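Local coordinates for Serine/threonine-protein kinase Tel1 (Chaetomium thermophilum, PDB 6SKY) that probably phosphorylates serine and threonine residues followed by glutamine, using ATP, and thereby signals DNA damage to the cell-cycle checkpoints, at residues L1849-L1854 with R1863-L1867; S1670-L1674 with F1800-L1804; K1885-L1889 with P2732-F2736. All coordinates share one frame; numbering follows the deposited sequence.

Interaction 1 of 3, residues L1849-L1854 with R1863-L1867; sequences LRTQPL and RAHWL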
# COMPACT_ATOMS: atom_id res chain seq x y z
N LEU A 1849 29.13 16.23 -40.53
CA LEU A 1849 29.51 17.62 -40.68
C LEU A 1849 29.47 18.36 -39.35
O LEU A 1849 30.18 19.34 -39.17
CB LEU A 1849 28.61 18.32 -41.69
CG LEU A 1849 28.86 18.05 -43.16
CD1 LEU A 1849 27.75 18.67 -43.95
CD2 LEU A 1849 30.18 18.60 -43.58
N ARG A 1850 28.63 17.91 -38.42
CA ARG A 1850 28.63 18.51 -37.09
C ARG A 1850 29.92 18.29 -36.31
O ARG A 1850 30.11 18.94 -35.28
CB ARG A 1850 27.48 17.97 -36.26
CG ARG A 1850 26.25 18.81 -36.29
CD ARG A 1850 25.23 18.20 -35.37
NE ARG A 1850 25.86 17.65 -34.18
CZ ARG A 1850 26.01 18.32 -33.04
NH1 ARG A 1850 25.58 19.56 -32.94
NH2 ARG A 1850 26.61 17.74 -32.01
N THR A 1851 30.80 17.40 -36.74
CA THR A 1851 32.04 17.13 -36.02
C THR A 1851 33.26 17.76 -36.67
O THR A 1851 34.37 17.54 -36.19
CB THR A 1851 32.28 15.63 -35.88
OG1 THR A 1851 32.68 15.09 -37.14
CG2 THR A 1851 31.03 14.93 -35.43
N GLN A 1852 33.08 18.54 -37.73
CA GLN A 1852 34.21 19.10 -38.45
C GLN A 1852 34.31 20.58 -38.16
O GLN A 1852 33.32 21.30 -38.33
CB GLN A 1852 34.05 18.88 -39.96
CG GLN A 1852 34.09 17.43 -40.37
CD GLN A 1852 35.32 16.73 -39.88
OE1 GLN A 1852 35.23 15.73 -39.17
NE2 GLN A 1852 36.48 17.24 -40.24
N PRO A 1853 35.47 21.07 -37.74
CA PRO A 1853 35.58 22.49 -37.37
C PRO A 1853 35.53 23.40 -38.58
O PRO A 1853 36.25 23.20 -39.56
CB PRO A 1853 36.93 22.57 -36.66
CG PRO A 1853 37.66 21.39 -37.10
CD PRO A 1853 36.66 20.32 -37.33
N LEU A 1854 34.69 24.41 -38.50
CA LEU A 1854 34.63 25.45 -39.52
C LEU A 1854 35.81 26.40 -39.36
O LEU A 1854 36.08 26.86 -38.25
CB LEU A 1854 33.33 26.22 -39.42
CG LEU A 1854 32.28 26.02 -40.49
CD1 LEU A 1854 31.04 26.78 -40.15
CD2 LEU A 1854 32.80 26.50 -41.80
N ARG A 1863 29.22 25.31 -36.30
CA ARG A 1863 29.16 24.17 -37.20
C ARG A 1863 27.75 23.90 -37.70
O ARG A 1863 27.55 22.92 -38.41
CB ARG A 1863 29.71 22.93 -36.52
CG ARG A 1863 31.15 23.07 -36.12
CD ARG A 1863 31.63 21.87 -35.37
NE ARG A 1863 32.95 22.11 -34.83
CZ ARG A 1863 33.66 21.22 -34.15
NH1 ARG A 1863 34.85 21.53 -33.69
NH2 ARG A 1863 33.17 20.02 -33.94
N ALA A 1864 26.79 24.73 -37.33
CA ALA A 1864 25.47 24.73 -37.93
C ALA A 1864 25.42 25.50 -39.23
O ALA A 1864 24.34 25.67 -39.80
CB ALA A 1864 24.44 25.30 -36.96
N HIS A 1865 26.57 25.98 -39.70
CA HIS A 1865 26.63 26.77 -40.92
C HIS A 1865 27.23 26.01 -42.09
O HIS A 1865 27.38 26.59 -43.17
CB HIS A 1865 27.43 28.05 -40.68
CG HIS A 1865 26.80 28.96 -39.68
ND1 HIS A 1865 27.43 30.09 -39.20
CD2 HIS A 1865 25.60 28.92 -39.06
CE1 HIS A 1865 26.65 30.70 -38.34
NE2 HIS A 1865 25.53 30.01 -38.23
N TRP A 1866 27.61 24.75 -41.91
CA TRP A 1866 28.02 23.94 -43.06
C TRP A 1866 26.89 23.86 -44.07
O TRP A 1866 27.06 24.21 -45.24
CB TRP A 1866 28.43 22.55 -42.60
CG TRP A 1866 29.78 22.46 -42.00
CD1 TRP A 1866 30.09 22.10 -40.74
CD2 TRP A 1866 31.02 22.72 -42.66
NE1 TRP A 1866 31.44 22.12 -40.55
CE2 TRP A 1866 32.04 22.50 -41.72
CE3 TRP A 1866 31.37 23.12 -43.94
CZ2 TRP A 1866 33.37 22.67 -42.03
CZ3 TRP A 1866 32.69 23.28 -44.24
CH2 TRP A 1866 33.68 23.06 -43.29
N LEU A 1867 25.72 23.41 -43.63
CA LEU A 1867 24.49 23.46 -44.39
C LEU A 1867 23.50 24.32 -43.62
O LEU A 1867 23.84 24.95 -42.63
CB LEU A 1867 23.95 22.05 -44.63
CG LEU A 1867 24.85 21.11 -45.42
CD1 LEU A 1867 24.24 19.74 -45.50
CD2 LEU A 1867 25.06 21.65 -46.80
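The indole of W1866 lies between two leucines of L1849-L1854, with L1854 over one face and L1849 CD2 over the other, while the carbonyl oxygen of Q1852 sits at its edge in the ring plane. This is a loop folded back on itself between two helices of the alpha solenoid, 1836-1849 and 1871-1880, and its first arm opens with a type I beta turn from L1849 to Q1852. On the L1854 side, CD2 stands 3.8 Å from the centroid of the W1866 six-membered ring, only 10° off the normal, a CH-pi contact. At the edge, W1866 NE1 donates to Q1852 O at 3.0 Å with a nearly straight N-H (164°), which, with the leucines on its two faces, probably restricts the indole's rotation. The second flat group, the R1863 guanidinium, has the Q1852-P1853 peptide over one face and R1850 O at its edge. Its chain runs extended from CG to NE across the turn, and CD lies 3.3 Å from R1850 O. Within the same loop, R1863 NH1 and E1857 OE1 form only a long, weak ion pair. The base of the loop is closed by leucines crossing at about a right angle, L1849 CD1 to L1867 CD1 at 4.0 Å.

Interaction 2 of 3, residues S1670-L1674 with F1800-L1804; sequences SEEGL and FVVHL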
# COMPACT_ATOMS: atom_id res chain seq x y z
N SER A 1670 39.01 14.75 -43.81
CA SER A 1670 38.34 13.98 -44.85
C SER A 1670 39.31 13.46 -45.90
O SER A 1670 39.01 12.46 -46.55
CB SER A 1670 37.27 14.83 -45.52
OG SER A 1670 36.31 15.26 -44.57
N GLU A 1671 40.45 14.12 -46.09
CA GLU A 1671 41.43 13.62 -47.05
C GLU A 1671 41.98 12.27 -46.61
O GLU A 1671 42.13 11.37 -47.43
CB GLU A 1671 42.56 14.62 -47.23
CG GLU A 1671 42.15 15.92 -47.87
CD GLU A 1671 42.03 17.05 -46.86
OE1 GLU A 1671 42.07 16.77 -45.65
OE2 GLU A 1671 41.90 18.22 -47.29
N GLU A 1672 42.28 12.12 -45.32
CA GLU A 1672 42.71 10.82 -44.83
C GLU A 1672 41.61 9.78 -44.97
O GLU A 1672 41.88 8.61 -45.25
CB GLU A 1672 43.15 10.92 -43.38
CG GLU A 1672 44.55 11.44 -43.19
CD GLU A 1672 44.94 11.49 -41.74
OE1 GLU A 1672 44.05 11.65 -40.89
OE2 GLU A 1672 46.15 11.35 -41.43
N GLY A 1673 40.36 10.19 -44.79
CA GLY A 1673 39.27 9.25 -44.95
C GLY A 1673 39.15 8.74 -46.37
O GLY A 1673 39.01 7.54 -46.60
N LEU A 1674 39.24 9.65 -47.34
CA LEU A 1674 39.19 9.24 -48.73
C LEU A 1674 40.41 8.42 -49.11
O LEU A 1674 40.30 7.46 -49.88
CB LEU A 1674 39.06 10.45 -49.64
CG LEU A 1674 37.63 10.89 -49.88
CD1 LEU A 1674 37.62 11.96 -50.92
CD2 LEU A 1674 36.82 9.71 -50.33
N PHE A 1800 32.68 12.37 -46.85
CA PHE A 1800 33.97 12.99 -47.10
C PHE A 1800 33.92 13.89 -48.32
O PHE A 1800 34.51 14.97 -48.33
CB PHE A 1800 35.03 11.91 -47.29
CG PHE A 1800 35.13 10.96 -46.14
CD1 PHE A 1800 35.43 11.42 -44.88
CD2 PHE A 1800 34.94 9.62 -46.32
CE1 PHE A 1800 35.52 10.56 -43.83
CE2 PHE A 1800 35.04 8.77 -45.27
CZ PHE A 1800 35.33 9.24 -44.03
N VAL A 1801 33.20 13.48 -49.36
CA VAL A 1801 33.08 14.30 -50.55
C VAL A 1801 32.32 15.57 -50.25
O VAL A 1801 32.74 16.67 -50.63
CB VAL A 1801 32.42 13.50 -51.68
CG1 VAL A 1801 32.21 14.37 -52.89
CG2 VAL A 1801 33.26 12.31 -52.05
N VAL A 1802 31.18 15.45 -49.56
CA VAL A 1802 30.39 16.63 -49.23
C VAL A 1802 31.22 17.61 -48.42
O VAL A 1802 31.23 18.81 -48.69
CB VAL A 1802 29.11 16.22 -48.48
CG1 VAL A 1802 28.44 17.43 -47.93
CG2 VAL A 1802 28.19 15.50 -49.40
N HIS A 1803 31.94 17.11 -47.41
CA HIS A 1803 32.74 17.99 -46.58
C HIS A 1803 33.85 18.65 -47.38
O HIS A 1803 34.11 19.84 -47.21
CB HIS A 1803 33.32 17.24 -45.40
CG HIS A 1803 34.30 18.04 -44.60
ND1 HIS A 1803 35.57 17.59 -44.32
CD2 HIS A 1803 34.20 19.26 -44.05
CE1 HIS A 1803 36.21 18.50 -43.61
NE2 HIS A 1803 35.40 19.53 -43.44
N LEU A 1804 34.54 17.90 -48.24
CA LEU A 1804 35.63 18.48 -49.01
C LEU A 1804 35.14 19.59 -49.93
O LEU A 1804 35.77 20.65 -50.03
CB LEU A 1804 36.34 17.41 -49.82
CG LEU A 1804 37.36 16.56 -49.07
CD1 LEU A 1804 37.78 15.40 -49.92
CD2 LEU A 1804 38.55 17.39 -48.73
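F1800 and S1670 meet where helix 1670-1684 begins, packed against helix 1793-1808; the two short axes approach to 9.5 Å and run roughly antiparallel, at 147°, a helix pair of the alpha solenoid. F1800 CB starts the contact against L1674 CG, 3.8 Å away. Farther out, CD1 reaches S1670 CA at 3.9 Å, and the far rim, CE1 and CZ, lies against G1673, whose CA is over the ring face 4.1 Å from the centroid in a CH-pi contact. With no side chain at G1673, the phenyl ring can rest on the helix backbone itself. Replacing F1800 by an alanine is likely to leave G1673 CA and the Y1848 ring without their aromatic partner and to open a gap between the helices. L1804 lies one turn further on: its CD1 touches L1674 CD1 at 3.6 Å, and its CD2 is against the carboxylate end of E1671. S1670 OG and H1803 ND1 form a hydrogen bond in which either could be the donor, modelled at 2.5 Å, a length not to be read literally at this resolution. H1803 CG is anti to the backbone N (chi1 172°), which brings the ring edge to the serine. The hydroxyl of Y1848 also bonds S1670 OG, and its ring meets F1800 edge-to-face. A buried serine hydroxyl thus has two polar partners within a largely apolar seam, which satisfies it.

Interaction 3 of 3, residues K1885-L1889 with P2732-F2736; sequences KVALL and PDEWF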
# COMPACT_ATOMS: atom_id res chain seq x y z
N LYS A 1885 18.26 8.17 -30.74
CA LYS A 1885 19.20 9.06 -30.06
C LYS A 1885 19.62 10.20 -30.97
O LYS A 1885 19.75 11.34 -30.52
CB LYS A 1885 20.41 8.27 -29.58
CG LYS A 1885 20.08 7.29 -28.50
CD LYS A 1885 21.18 6.29 -28.34
CE LYS A 1885 21.04 5.53 -27.06
NZ LYS A 1885 19.66 5.04 -26.88
N VAL A 1886 19.82 9.92 -32.26
CA VAL A 1886 20.06 10.97 -33.23
C VAL A 1886 18.87 11.91 -33.30
O VAL A 1886 19.02 13.13 -33.38
CB VAL A 1886 20.38 10.35 -34.60
CG1 VAL A 1886 20.68 11.40 -35.60
CG2 VAL A 1886 21.53 9.40 -34.49
N ALA A 1887 17.66 11.36 -33.24
CA ALA A 1887 16.46 12.18 -33.28
C ALA A 1887 16.36 13.07 -32.05
O ALA A 1887 15.94 14.23 -32.15
CB ALA A 1887 15.23 11.30 -33.38
N LEU A 1888 16.74 12.56 -30.88
CA LEU A 1888 16.72 13.37 -29.68
C LEU A 1888 17.75 14.50 -29.74
O LEU A 1888 17.46 15.63 -29.34
CB LEU A 1888 16.96 12.50 -28.46
CG LEU A 1888 16.93 13.16 -27.09
CD1 LEU A 1888 15.63 13.88 -26.88
CD2 LEU A 1888 17.12 12.13 -26.04
N LEU A 1889 18.94 14.21 -30.25
CA LEU A 1889 19.93 15.27 -30.42
C LEU A 1889 19.42 16.36 -31.37
O LEU A 1889 19.58 17.55 -31.10
CB LEU A 1889 21.24 14.69 -30.92
CG LEU A 1889 22.36 15.66 -31.27
CD1 LEU A 1889 22.80 16.44 -30.07
CD2 LEU A 1889 23.51 14.90 -31.82
N PRO A 2732 26.00 10.79 -31.11
CA PRO A 2732 24.75 10.81 -30.33
C PRO A 2732 24.57 9.67 -29.35
O PRO A 2732 23.93 9.85 -28.32
CB PRO A 2732 23.68 10.79 -31.43
CG PRO A 2732 24.32 11.44 -32.55
CD PRO A 2732 25.74 10.99 -32.54
N ASP A 2733 25.12 8.49 -29.63
CA ASP A 2733 25.02 7.40 -28.67
C ASP A 2733 25.81 7.71 -27.41
O ASP A 2733 25.28 7.64 -26.28
CB ASP A 2733 25.53 6.11 -29.31
CG ASP A 2733 25.16 6.01 -30.77
OD1 ASP A 2733 24.03 6.40 -31.12
OD2 ASP A 2733 25.99 5.54 -31.56
N GLU A 2734 27.08 8.05 -27.58
CA GLU A 2734 27.91 8.47 -26.47
C GLU A 2734 27.34 9.69 -25.77
O GLU A 2734 27.34 9.76 -24.55
CB GLU A 2734 29.32 8.74 -26.97
CG GLU A 2734 30.38 8.68 -25.92
CD GLU A 2734 31.73 9.07 -26.45
OE1 GLU A 2734 31.78 9.68 -27.54
OE2 GLU A 2734 32.74 8.78 -25.79
N TRP A 2735 26.86 10.66 -26.54
CA TRP A 2735 26.28 11.86 -25.96
C TRP A 2735 25.13 11.52 -25.03
O TRP A 2735 25.07 12.00 -23.89
CB TRP A 2735 25.82 12.79 -27.08
CG TRP A 2735 24.95 13.93 -26.67
CD1 TRP A 2735 25.35 15.12 -26.19
CD2 TRP A 2735 23.52 13.99 -26.78
NE1 TRP A 2735 24.27 15.93 -25.96
CE2 TRP A 2735 23.13 15.25 -26.31
CE3 TRP A 2735 22.54 13.10 -27.21
CZ2 TRP A 2735 21.81 15.64 -26.27
CZ3 TRP A 2735 21.24 13.49 -27.15
CH2 TRP A 2735 20.88 14.75 -26.69
N PHE A 2736 24.20 10.67 -25.48
CA PHE A 2736 23.05 10.34 -24.66
C PHE A 2736 23.46 9.59 -23.40
O PHE A 2736 22.96 9.88 -22.31
CB PHE A 2736 22.05 9.54 -25.48
CG PHE A 2736 20.79 9.24 -24.75
CD1 PHE A 2736 19.89 10.24 -24.48
CD2 PHE A 2736 20.50 7.97 -24.32
CE1 PHE A 2736 18.75 9.97 -23.80
CE2 PHE A 2736 19.35 7.71 -23.65
CZ PHE A 2736 18.48 8.71 -23.39
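L1889 and W2735 lead the contact between a helix of the FAT region, 1884-1898, and the start of helix 2732-2755 of the kinase domain, which runs on toward the loop bearing the nucleotide-pocket residues H2762 and H2764. The two axes cross at 73° and approach to 9.1 Å. Aromatic contacts come first. L1889 CD1 stands over the centre of the W2735 six-membered ring, 4.0 Å from its centroid and 11° off the normal, a CH-pi contact. L1888 CG lies at the indole edge, and L1888 CD2 reaches F2736 CE1 at 3.5 Å. Aliphatic packing follows: P2732 offers CG to L1889 CD2 at 3.6 Å and to V1886 CG2 at 4.0 Å, and L1847 of helix 1836-1849 touches both V1886 and P2732. K1885 contributes mainly through its methylenes: CD lies by D2733 OD1 and CE 3.7 Å from F2736 CD2, while NZ stays 6.2 Å from D2733 OD1, too far for a salt bridge. The side chain of E1654 lies beside both K1885 and D2733. Cohesion between these FAT and kinase elements therefore rests here mainly on apolar and CH-pi packing, and the lysine and aspartate probably interact only weakly.

Overall arrangement
Interactions 2 and 3 are buried helix-helix contacts, one between roughly antiparallel solenoid helices and one between FAT and kinase helices crossing steeply, whereas interaction 1 is a partly buried loop with some exposed residues. Interactions 1 and 2 touch, their centres about 13 Å apart: H1803 meets W1866 edge-to-face and packs on L1849, so the loop's tryptophan packs against the helix that also carries F1800. Helix 1836-1849 ties all three together, since it ends in interaction 1 and contributes Y1848 to interaction 2 and L1847 to interaction 3. Interaction 3 adjoins interaction 1 only through R1850 on L1889. A single hydrogen bond crosses each of interactions 1 and 2; interaction 3 is purely packing.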